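Local coordinates for protein tryptophan halogenase superfamily (Brevundimonas sp. BAL3, PDB 6FRL) that is a flavin-dependent halogenase that prefers bromination over chlorination and probably uses reduced flavin to attach the halogen to an organic substrate, at residues B[14-19]-B[39-44]; B[189-194]-B[208-213]. One frame throughout, in Å; residues are numbered along the deposited sequence.

Contact 1 of 2, residues B[14-19]-B[39-44]; sequences VVIVGG and LKITVV
Ile16 and Val43 are paired neighbours on two parallel strands and lie on the same side of the sheet as Val14 and Ile41. From Ile16, CB rests 4.0 Å from Val43 CG2; CG1 rises beside the Thr42 carbonyl because it stands anti to its own carbonyl carbon (chi1 -64°); and CD1, at the end of the extended branch, touches two side chains of the other strand, 4.0 Å from Ile41 CG2 and 4.1 Å from Val43 CG2. Helix 20-33 covers this face, with Ala27 meeting both Ile16 and Val43. Cutting Val43 back to an alanine is likely to open a gap beside Ile16 CB and CD1, where CG2 now packs. On the other face, Val15 CG1 meets Val44 CG2 at 4.2 Å, and Leu207 covers both. Backbone bonds alternate between the strands: Ile16 N gives to Thr42 O at 2.8 Å, nearly straight at 166°, and Val44 N returns to Ile16 O. The ladder ends where Gly18 N reaches Val44 O at 2.9 Å. A water donates to Val14 O and also bonds Thr42 OG1. Gly18, whose backbone angles would jam a side chain against the preceding carbonyl, begins a GxGxxG pattern consistent with the dinucleotide-binding turn of a Rossmann-type beta-alpha-beta unit. Branched apolar side chains and backbone hydrogen bonds thus tie together the two strands, the first of which leads into this turn.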
loop_
_atom_site.group_PDB
_atom_site.type_symbol
_atom_site.label_atom_id
_atom_site.label_comp_id
_atom_site.label_asym_id
_atom_site.label_seq_id
_atom_site.Cartn_x
_atom_site.Cartn_y
_atom_site.Cartn_z
ATOM N N VAL B 14 13.006 29.291 6.138
ATOM C CA VAL B 14 13.097 28.432 4.967
ATOM C C VAL B 14 13.399 29.305 3.763
ATOM O O VAL B 14 12.697 30.315 3.516
ATOM C CB VAL B 14 11.797 27.649 4.699
ATOM C CG1 VAL B 14 11.931 26.791 3.421
ATOM C CG2 VAL B 14 11.437 26.794 5.909
ATOM N N VAL B 15 14.420 28.913 3.013
ATOM C CA VAL B 15 14.830 29.675 1.849
ATOM C C VAL B 15 14.694 28.791 0.621
ATOM O O VAL B 15 15.336 27.750 0.532
ATOM C CB VAL B 15 16.299 30.176 1.966
ATOM C CG1 VAL B 15 16.709 30.976 0.718
ATOM C CG2 VAL B 15 16.483 31.013 3.231
ATOM N N ILE B 16 13.887 29.230 -0.328
ATOM C CA ILE B 16 13.585 28.446 -1.493
ATOM C C ILE B 16 14.382 29.088 -2.605
ATOM O O ILE B 16 14.154 30.259 -2.934
ATOM C CB ILE B 16 12.055 28.483 -1.792
ATOM C CG1 ILE B 16 11.279 27.823 -0.658
ATOM C CG2 ILE B 16 11.733 27.786 -3.098
ATOM C CD1 ILE B 16 9.807 28.067 -0.708
ATOM N N VAL B 17 15.268 28.306 -3.222
ATOM C CA VAL B 17 16.177 28.823 -4.222
ATOM C C VAL B 17 15.646 28.522 -5.604
ATOM O O VAL B 17 15.859 27.441 -6.117
ATOM C CB VAL B 17 17.569 28.215 -4.037
ATOM C CG1 VAL B 17 18.550 28.722 -5.087
ATOM C CG2 VAL B 17 18.055 28.424 -2.608
ATOM N N GLY B 18 14.979 29.508 -6.211
ATOM C CA GLY B 18 14.370 29.412 -7.531
ATOM C C GLY B 18 12.845 29.516 -7.410
ATOM O O GLY B 18 12.253 29.042 -6.443
ATOM N N GLY B 19 12.216 30.180 -8.380
ATOM C CA GLY B 19 10.765 30.232 -8.505
ATOM C C GLY B 19 10.297 29.187 -9.500
ATOM O O GLY B 19 10.649 28.013 -9.372
ATOM N N LEU B 39 7.465 31.022 11.286
ATOM C CA LEU B 39 8.345 30.414 10.305
ATOM C C LEU B 39 8.480 31.419 9.188
ATOM O O LEU B 39 7.472 31.769 8.556
ATOM C CB LEU B 39 7.782 29.094 9.766
ATOM C CG LEU B 39 8.679 28.338 8.761
ATOM C CD1 LEU B 39 9.907 27.811 9.458
ATOM C CD2 LEU B 39 7.988 27.177 8.084
ATOM N N LYS B 40 9.703 31.896 8.962
ATOM C CA LYS B 40 9.966 32.747 7.830
ATOM C C LYS B 40 10.118 31.901 6.574
ATOM O O LYS B 40 10.774 30.871 6.601
ATOM C CB LYS B 40 11.165 33.666 8.074
ATOM C CG LYS B 40 10.795 34.895 8.895
ATOM C CD LYS B 40 11.957 35.874 9.000
ATOM C CE LYS B 40 12.960 35.436 10.078
ATOM N NZ LYS B 40 14.378 35.819 9.793
ATOM N N ILE B 41 9.464 32.310 5.496
ATOM C CA ILE B 41 9.655 31.682 4.220
ATOM C C ILE B 41 9.990 32.782 3.229
ATOM O O ILE B 41 9.316 33.823 3.169
ATOM C CB ILE B 41 8.395 30.905 3.772
ATOM C CG1 ILE B 41 8.016 29.821 4.807
ATOM C CG2 ILE B 41 8.614 30.280 2.391
ATOM C CD1 ILE B 41 6.625 29.258 4.614
ATOM N N THR B 42 11.017 32.520 2.427
ATOM C CA THR B 42 11.477 33.438 1.403
ATOM C C THR B 42 11.860 32.645 0.142
ATOM O O THR B 42 12.465 31.576 0.230
ATOM C CB THR B 42 12.723 34.175 1.910
ATOM O OG1 THR B 42 12.451 34.775 3.174
ATOM C CG2 THR B 42 13.171 35.225 0.920
ATOM N N VAL B 43 11.493 33.185 -1.018
ATOM C CA VAL B 43 11.893 32.684 -2.326
ATOM C C VAL B 43 12.924 33.678 -2.900
ATOM O O VAL B 43 12.773 34.885 -2.740
ATOM C CB VAL B 43 10.686 32.608 -3.301
ATOM C CG1 VAL B 43 11.133 32.296 -4.734
ATOM C CG2 VAL B 43 9.682 31.566 -2.833
ATOM N N VAL B 44 13.944 33.151 -3.565
ATOM C CA VAL B 44 14.965 33.917 -4.258
ATOM C C VAL B 44 14.995 33.488 -5.729
ATOM O O VAL B 44 15.363 32.376 -6.032
ATOM C CB VAL B 44 16.359 33.667 -3.618
ATOM C CG1 VAL B 44 17.434 34.454 -4.343
ATOM C CG2 VAL B 44 16.350 34.023 -2.137
HETATM O O HOH W 1 13.083 32.723 5.010
#

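Contact 2 of 2, residues B[189-194]-B[208-213]; sequences DARIRS and TLDDGR
Thr208 O receives two backbone N-H groups, from Arg193 N at 2.8 Å and from Ser194 N at 3.2 Å, the second on a lone pair; two residues facing one make a classic beta bulge. Thr208 N answers to Ser194 O at 2.8 Å, almost straight at 174°. Arg193 folds back over the turn: its chain bends at chi3 (-63°), bringing NH2 to 2.7 Å from Asp210 O, well above that carbonyl's plane, while Leu209 O lies over one face of the guanidinium. Asp210 N bonds Arg191 O. Asp210 OD2 lies against Arg191 CB; Arg191 NE, 4.5 Å from Asp210 OD2, is beyond a salt bridge, and the oxygen is well out of the guanidinium plane. In the type I turn from Leu209 to Gly212, Asp211 OD1 reaches past its end to accept from Arg213 N, an Asx turn, and the Arg213 guanidinium grips the same carboxylate side-on. Leu209 CD1 sits over the centre of that guanidinium, 3.7 Å above its plane, and touches Ala190 CB at 3.9 Å. Thr208 OG1 hydrogen-bonds Glu196 farther along the partner strand. Polar bonds therefore shape the bulge and the exposed turn that leads on to strand 214-216, whereas Leu209 packs inward on Ala190 and on Ile188 of strand 186-189.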
loop_
_atom_site.group_PDB
_atom_site.type_symbol
_atom_site.label_atom_id
_atom_site.label_comp_id
_atom_site.label_asym_id
_atom_site.label_seq_id
_atom_site.Cartn_x
_atom_site.Cartn_y
_atom_site.Cartn_z
ATOM N N ASP B 189 14.195 39.520 -5.666
ATOM C CA ASP B 189 14.607 39.486 -7.066
ATOM C C ASP B 189 16.096 39.781 -7.104
ATOM O O ASP B 189 16.510 40.887 -6.789
ATOM C CB ASP B 189 13.811 40.516 -7.866
ATOM C CG ASP B 189 13.961 40.347 -9.371
ATOM O OD1 ASP B 189 14.900 39.661 -9.872
ATOM O OD2 ASP B 189 13.111 40.936 -10.074
ATOM N N ALA B 190 16.900 38.782 -7.478
ATOM C CA ALA B 190 18.365 38.883 -7.395
ATOM C C ALA B 190 19.036 37.625 -7.920
ATOM O O ALA B 190 18.540 36.519 -7.684
ATOM C CB ALA B 190 18.790 39.099 -5.953
ATOM N N ARG B 191 20.147 37.801 -8.640
ATOM C CA ARG B 191 21.061 36.698 -8.980
ATOM C C ARG B 191 21.906 36.299 -7.763
ATOM O O ARG B 191 22.217 37.136 -6.923
ATOM C CB ARG B 191 21.998 37.093 -10.125
ATOM C CG ARG B 191 21.331 37.322 -11.460
ATOM C CD ARG B 191 22.369 37.538 -12.559
ATOM N NE ARG B 191 21.784 38.219 -13.726
ATOM C CZ ARG B 191 22.307 38.268 -14.959
ATOM N NH1 ARG B 191 23.458 37.654 -15.257
ATOM N NH2 ARG B 191 21.660 38.938 -15.919
ATOM N N ILE B 192 22.265 35.022 -7.675
ATOM C CA ILE B 192 23.037 34.497 -6.552
ATOM C C ILE B 192 24.469 34.388 -7.040
ATOM O O ILE B 192 24.703 33.776 -8.095
ATOM C CB ILE B 192 22.492 33.116 -6.106
ATOM C CG1 ILE B 192 21.035 33.259 -5.596
ATOM C CG2 ILE B 192 23.334 32.504 -4.980
ATOM C CD1 ILE B 192 20.206 32.002 -5.697
ATOM N N ARG B 193 25.412 35.001 -6.307
ATOM C CA ARG B 193 26.849 34.946 -6.661
ATOM C C ARG B 193 27.492 33.652 -6.161
ATOM O O ARG B 193 28.279 33.039 -6.878
ATOM C CB ARG B 193 27.608 36.139 -6.055
ATOM C CG ARG B 193 29.070 36.302 -6.504
ATOM C CD ARG B 193 29.837 37.239 -5.558
ATOM N NE ARG B 193 29.311 38.616 -5.529
ATOM C CZ ARG B 193 29.337 39.444 -4.474
ATOM N NH1 ARG B 193 29.873 39.089 -3.302
ATOM N NH2 ARG B 193 28.830 40.665 -4.591
ATOM N N SER B 194 27.153 33.273 -4.929
ATOM C CA SER B 194 27.748 32.134 -4.245
ATOM C C SER B 194 26.864 31.541 -3.123
ATOM O O SER B 194 26.005 32.212 -2.542
ATOM C CB SER B 194 29.097 32.537 -3.638
ATOM O OG SER B 194 28.950 33.498 -2.599
ATOM N N THR B 208 24.863 34.304 -0.981
ATOM C CA THR B 208 25.451 35.619 -1.200
ATOM C C THR B 208 24.958 36.126 -2.544
ATOM O O THR B 208 25.208 35.505 -3.591
ATOM C CB THR B 208 27.004 35.586 -1.142
ATOM O OG1 THR B 208 27.441 35.313 0.206
ATOM C CG2 THR B 208 27.628 36.920 -1.617
ATOM N N LEU B 209 24.261 37.263 -2.518
ATOM C CA LEU B 209 23.688 37.839 -3.746
ATOM C C LEU B 209 24.741 38.623 -4.535
ATOM O O LEU B 209 25.820 38.894 -4.014
ATOM C CB LEU B 209 22.502 38.731 -3.389
ATOM C CG LEU B 209 21.435 38.122 -2.472
ATOM C CD1 LEU B 209 20.220 39.032 -2.328
ATOM C CD2 LEU B 209 20.996 36.753 -2.993
ATOM N N ASP B 210 24.424 38.969 -5.788
ATOM C CA ASP B 210 25.265 39.869 -6.634
ATOM C C ASP B 210 25.598 41.199 -5.968
ATOM O O ASP B 210 26.725 41.645 -6.056
ATOM C CB ASP B 210 24.598 40.170 -8.001
ATOM C CG ASP B 210 25.120 39.297 -9.138
ATOM O OD1 ASP B 210 26.210 38.696 -9.038
ATOM O OD2 ASP B 210 24.437 39.238 -10.174
ATOM N N ASP B 211 24.633 41.812 -5.291
ATOM C CA ASP B 211 24.872 43.051 -4.529
ATOM C C ASP B 211 25.583 42.872 -3.163
ATOM O O ASP B 211 25.845 43.867 -2.479
ATOM C CB ASP B 211 23.579 43.916 -4.412
ATOM C CG ASP B 211 22.494 43.300 -3.532
ATOM O OD1 ASP B 211 22.803 42.535 -2.599
ATOM O OD2 ASP B 211 21.304 43.613 -3.767
ATOM N N GLY B 212 25.862 41.633 -2.754
ATOM C CA GLY B 212 26.606 41.356 -1.524
ATOM C C GLY B 212 25.748 41.089 -0.293
ATOM O O GLY B 212 26.288 40.737 0.770
ATOM N N ARG B 213 24.427 41.234 -0.414
ATOM C CA ARG B 213 23.531 40.826 0.664
ATOM C C ARG B 213 23.649 39.324 0.903
ATOM O O ARG B 213 23.924 38.535 -0.018
ATOM C CB ARG B 213 22.061 41.183 0.363
ATOM C CG ARG B 213 21.677 42.652 0.558
ATOM C CD ARG B 213 20.202 42.873 0.261
ATOM N NE ARG B 213 19.922 42.781 -1.184
ATOM C CZ ARG B 213 18.739 42.460 -1.722
ATOM N NH1 ARG B 213 17.669 42.206 -0.948
ATOM N NH2 ARG B 213 18.610 42.412 -3.050
#

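Overall arrangement
The two contacts come in series along the chain, with centres about 14 Å apart. Contact 1 joins the neighbouring strands 13-17 and 40-45 of the six-stranded mixed sheet, linked through helix 20-33; contact 2 joins strands 192-197 and 204-209 of a separate three-stranded antiparallel sheet. They touch directly: Ile192 CD1 packs 3.7 Å from Val17 CG1 and 3.9 Å from Val44 CG1, so the hairpin lies against the Val15, Val17 and Val44 side of that mixed sheet, where Leu207 also packs. Helix 20-33 lies on the opposite side. The two strands of the probable dinucleotide-binding unit thus lie between its own helix and the hairpin, while residues 210-212 of the turn remain at the surface.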